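PDB 7JID: UDP-L-Rhamnose Synthase from Acanthamoeba polyphaga mimivirus, which probably makes UDP-L-rhamnose in an NADP-dependent reaction, binding the nucleotide cofactor and UDP-rhamnose together in one cleft of an RmlD-like Rossmann fold. Local coordinates for residues Pro172-Phe175 against Ile176-Ile179; Met192-Leu195 against Asp196-Ile199. All blocks are in the same frame, centred on the assembly; numbering follows the deposited sequence.

Contact 1 of 2, residues Pro172-Phe175 against Ile176-Ile179; sequences PRSF and ITKI. With AWU ([[(2~{R},3~{S},4~{R},5~{R})-5-[2,4-bis(oxidanylidene)pyrimidin-1-yl]-3,4-bis(oxidanyl)oxolan-2-yl]methoxy-oxidanyl-phosphoryl] [(2~{R},3~{R},4~{R},5~{R},6~{S})-6-methyl-3,4,5-tris(oxidanyl)oxan-2-yl] hydrogen phosphate), chain C.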
# COMPACT_ATOMS: atom_id res chain seq x y z
N PRO A 172 -10.33 -22.77 -13.73
CA PRO A 172 -8.97 -22.73 -13.19
C PRO A 172 -8.87 -21.95 -11.87
O PRO A 172 -7.98 -22.24 -11.12
CB PRO A 172 -8.11 -22.04 -14.27
CG PRO A 172 -9.09 -21.61 -15.35
CD PRO A 172 -10.35 -22.43 -15.16
N ARG A 173 -9.77 -20.99 -11.66
CA ARG A 173 -9.79 -20.12 -10.46
C ARG A 173 -10.53 -20.78 -9.28
O ARG A 173 -10.29 -20.36 -8.11
CB ARG A 173 -10.44 -18.77 -10.80
CG ARG A 173 -9.73 -17.91 -11.84
CD ARG A 173 -8.54 -17.10 -11.33
NE ARG A 173 -7.31 -17.90 -11.24
CZ ARG A 173 -6.59 -18.32 -12.28
NH1 ARG A 173 -6.96 -18.03 -13.51
NH2 ARG A 173 -5.49 -19.03 -12.09
N SER A 174 -11.42 -21.74 -9.54
CA SER A 174 -12.30 -22.36 -8.52
C SER A 174 -11.50 -23.28 -7.60
O SER A 174 -10.72 -24.12 -8.06
CB SER A 174 -13.45 -23.09 -9.13
OG SER A 174 -14.21 -23.74 -8.13
N PHE A 175 -11.67 -23.12 -6.29
CA PHE A 175 -10.87 -23.88 -5.29
C PHE A 175 -10.96 -25.38 -5.56
O PHE A 175 -9.94 -26.06 -5.45
CB PHE A 175 -11.36 -23.51 -3.88
CG PHE A 175 -10.69 -24.23 -2.75
CD1 PHE A 175 -9.58 -23.67 -2.15
CD2 PHE A 175 -11.21 -25.42 -2.27
CE1 PHE A 175 -9.01 -24.31 -1.06
CE2 PHE A 175 -10.60 -26.09 -1.22
CZ PHE A 175 -9.51 -25.52 -0.62
N ILE A 176 -12.15 -25.92 -5.83
CA ILE A 176 -12.33 -27.39 -6.03
C ILE A 176 -11.57 -27.79 -7.30
O ILE A 176 -10.82 -28.80 -7.23
CB ILE A 176 -13.81 -27.78 -6.09
CG1 ILE A 176 -14.48 -27.53 -4.74
CG2 ILE A 176 -13.96 -29.21 -6.57
CD1 ILE A 176 -15.90 -28.04 -4.62
N THR A 177 -11.70 -27.04 -8.39
CA THR A 177 -10.92 -27.36 -9.63
C THR A 177 -9.43 -27.43 -9.27
O THR A 177 -8.70 -28.38 -9.72
CB THR A 177 -11.16 -26.35 -10.75
OG1 THR A 177 -12.57 -26.19 -10.84
CG2 THR A 177 -10.57 -26.81 -12.06
N LYS A 178 -8.96 -26.43 -8.55
CA LYS A 178 -7.53 -26.36 -8.20
C LYS A 178 -7.15 -27.59 -7.38
O LYS A 178 -6.16 -28.25 -7.77
CB LYS A 178 -7.21 -25.02 -7.50
CG LYS A 178 -7.24 -23.88 -8.51
CD LYS A 178 -6.56 -22.62 -8.09
CE LYS A 178 -7.28 -21.99 -6.95
NZ LYS A 178 -6.54 -20.81 -6.46
N ILE A 179 -7.88 -27.93 -6.31
CA ILE A 179 -7.36 -29.00 -5.41
C ILE A 179 -7.46 -30.36 -6.12
O ILE A 179 -6.58 -31.19 -5.86
CB ILE A 179 -7.97 -28.97 -4.00
CG1 ILE A 179 -9.46 -29.32 -3.99
CG2 ILE A 179 -7.65 -27.64 -3.35
CD1 ILE A 179 -10.00 -29.64 -2.61
PA AWU C . -3.70 -21.84 -4.33
O1A AWU C . -2.25 -21.59 -4.25
O2A AWU C . -4.24 -22.59 -5.54
O3A AWU C . -4.70 -20.55 -4.39
PB AWU C . -4.38 -19.03 -3.85
O1B AWU C . -3.85 -18.95 -2.39
O2B AWU C . -3.60 -18.28 -4.95
O3B AWU C . -5.89 -18.52 -3.79
C5' AWU C . -7.18 -15.14 -3.58
O5' AWU C . -6.84 -16.43 -4.05
C4' AWU C . -8.28 -15.25 -2.54
O4' AWU C . -8.54 -13.99 -1.90
C3' AWU C . -7.85 -16.23 -1.50
O3' AWU C . -8.98 -16.54 -0.72
C2' AWU C . -7.38 -17.56 -2.07
C1' AWU C . -6.42 -17.38 -3.16
N1 AWU C . -2.69 -26.40 -2.07
C2 AWU C . -2.43 -27.75 -1.89
O2 AWU C . -3.16 -28.43 -1.13
N3 AWU C . -1.46 -28.34 -2.66
C4 AWU C . -0.65 -27.61 -3.47
O4 AWU C . 0.22 -28.25 -4.17
C5 AWU C . -0.92 -26.26 -3.67
C6 AWU C . -1.88 -25.63 -2.88
C1C AWU C . -3.75 -25.72 -1.27
C2C AWU C . -3.35 -24.42 -0.57
C3C AWU C . -4.71 -23.68 -0.50
C4C AWU C . -5.37 -24.16 -1.75
C5C AWU C . -5.46 -23.15 -2.87
C6' AWU C . -7.62 -14.38 -4.83
O2' AWU C . -8.49 -18.18 -2.69
O2C AWU C . -2.87 -24.73 0.71
O3C AWU C . -5.49 -24.16 0.58
O4C AWU C . -4.62 -25.25 -2.27
O5C AWU C . -4.13 -22.60 -3.03
O HOH W 1 -5.75 -18.96 -8.74

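Contact 2 of 2, residues Met192-Leu195 against Asp196-Ile199; sequences MTIL and DQMI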
# COMPACT_ATOMS: atom_id res chain seq x y z
N MET A 192 -14.65 -20.82 3.68
CA MET A 192 -14.66 -20.72 2.20
C MET A 192 -15.99 -20.12 1.74
O MET A 192 -16.92 -20.16 2.48
CB MET A 192 -14.43 -22.07 1.51
CG MET A 192 -13.39 -22.92 2.19
SD MET A 192 -12.88 -24.27 1.10
CE MET A 192 -11.63 -25.09 2.14
N THR A 193 -16.00 -19.64 0.51
CA THR A 193 -17.13 -18.91 -0.12
C THR A 193 -17.64 -19.70 -1.31
O THR A 193 -16.90 -19.85 -2.27
CB THR A 193 -16.68 -17.53 -0.59
OG1 THR A 193 -16.18 -16.77 0.51
CG2 THR A 193 -17.82 -16.72 -1.17
N ILE A 194 -18.89 -20.19 -1.24
CA ILE A 194 -19.55 -20.79 -2.42
C ILE A 194 -20.22 -19.68 -3.22
O ILE A 194 -21.19 -19.10 -2.74
CB ILE A 194 -20.53 -21.91 -2.04
CG1 ILE A 194 -19.79 -23.02 -1.27
CG2 ILE A 194 -21.16 -22.41 -3.33
CD1 ILE A 194 -20.69 -24.05 -0.72
N LEU A 195 -19.62 -19.31 -4.35
CA LEU A 195 -20.05 -18.10 -5.08
C LEU A 195 -21.47 -18.30 -5.63
O LEU A 195 -22.20 -17.33 -5.64
CB LEU A 195 -19.06 -17.78 -6.21
CG LEU A 195 -17.72 -17.21 -5.76
CD1 LEU A 195 -16.81 -17.03 -6.96
CD2 LEU A 195 -17.89 -15.90 -5.01
N ASP A 196 -21.84 -19.52 -6.03
CA ASP A 196 -23.22 -19.75 -6.54
C ASP A 196 -24.25 -19.34 -5.48
O ASP A 196 -25.26 -18.77 -5.82
CB ASP A 196 -23.41 -21.18 -7.01
CG ASP A 196 -22.38 -21.59 -8.02
OD1 ASP A 196 -22.69 -21.52 -9.23
OD2 ASP A 196 -21.28 -22.01 -7.62
N GLN A 197 -23.95 -19.59 -4.21
CA GLN A 197 -24.84 -19.29 -3.08
C GLN A 197 -24.72 -17.84 -2.63
O GLN A 197 -25.75 -17.25 -2.19
CB GLN A 197 -24.54 -20.29 -1.95
CG GLN A 197 -24.99 -21.68 -2.32
CD GLN A 197 -24.44 -22.75 -1.41
OE1 GLN A 197 -23.97 -22.44 -0.32
NE2 GLN A 197 -24.49 -23.99 -1.88
N MET A 198 -23.53 -17.25 -2.70
CA MET A 198 -23.31 -15.98 -1.97
C MET A 198 -23.29 -14.79 -2.94
O MET A 198 -23.43 -13.68 -2.46
CB MET A 198 -22.08 -16.10 -1.08
CG MET A 198 -22.24 -17.24 -0.09
SD MET A 198 -21.04 -17.21 1.28
CE MET A 198 -21.65 -15.78 2.17
N ILE A 199 -23.18 -15.01 -4.26
CA ILE A 199 -23.23 -13.86 -5.21
C ILE A 199 -24.60 -13.19 -5.07
O ILE A 199 -24.65 -11.97 -4.92
CB ILE A 199 -22.84 -14.26 -6.64
CG1 ILE A 199 -21.32 -14.32 -6.77
CG2 ILE A 199 -23.43 -13.26 -7.64
CD1 ILE A 199 -20.83 -14.85 -8.08

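Contact 1 of 2, residues Pro172-Phe175 against Ile176-Ile179
K178 N and I179 N close the first turn of the helix onto S174 O and F175 O, the bond from K178 N to S174 O being 2.9 Å and nearly straight at 166°, with S174 as the N-cap residue. The K178 side chain runs back over that turn: its CG lies 3.2 Å from P172 O, and a bend at chi3 (-67°) carries the ammonium to the diphosphate. There NZ donates to AWU O3A at 2.8 Å and to AWU O2A at 3.1 Å, and its third bond goes to a water that also takes R173 NE, so one water bridges two cationic side chains. The R173 guanidinium meets this water with its edge, and its NH2 is held by S68 O. F175 packs beside the ribose, CE1 3.7 Å from AWU C4C. I179 CG2 sits over one face of its ring, toward the rim, a CH-pi contact 4.1 Å from the centroid. This end of the helix borders the UDP-rhamnose pocket: Y139 and R257 also bind AWU, I176 and I179 pack on helix 224-234, and R173 and S174 lean on W14 of helix 14-25.

Contact 2 of 2, residues Met192-Leu195 against Asp196-Ile199
I194 and Q197 touch flank to flank where the chain enters its helix, and the backbone bonds that start the helix run alongside them. I194, at the N-cap position, offers its carbonyl to M198 N at 3.0 Å, a bent bond of 132°; Q197 N adds a weak one to the same oxygen. L195 O is likewise shared: I199 N reaches it at 2.9 Å and 155°, while M198 N gives it a second, weak bond. The turn thus mixes i+3 and i+4 pairing, with M198 N divided between two acceptors.

Side-chain packing falls into two main pairs. Q197 extends beyond CG in the same direction as I194, laying its amide along the isoleucine's branches, with CD 3.8 Å from I194 CG2 and OE1 3.7 Å from I194 CD1. L195 and I199 meet one turn apart, L195 CB 3.9 Å from I199 CD1; chi1 of I199 (-81°) sets CG1 beside its own backbone N, back toward L195.

The polar ends bond to other loops. T193 OG1 bonds with F216 O and R163 N, D196 OD2 accepts from I168 N, and Q197 OE1 accepts from N218 ND2; N218 OD1 in turn takes I194 N. Q197 thus has its amide oxygen tied to a neighbouring loop while the same amide lies against I194, and N218 holds both members of that pair, one through its side chain and the other through its backbone.

Around this helix start, L195 packs on W14, I15 and M18 of helix 14-25 and I199 on I22 further along it, whereas I194 rests on I277, I281 and V284 of helix 277-287.

Overall arrangement
From the N terminus the chain leaves strand 157-162 of the six-stranded parallel sheet and enters contact 1 through the loop that opens helix 175-181. Strand 184-185 follows, and a further loop leads into contact 2 at the start of helix 195-207. The two are in series, neither enclosing nor crossing the other, and each closes only the local turn at a helix N terminus. Their centres lie about 14 Å apart, yet they meet directly, F175 CZ packing 3.5 Å from M192 CE. Contact 1 borders the UDP-sugar, while contact 2 lies nearer the centre of the chain; helix 14-25, part of the Rossmann region, ties the two together.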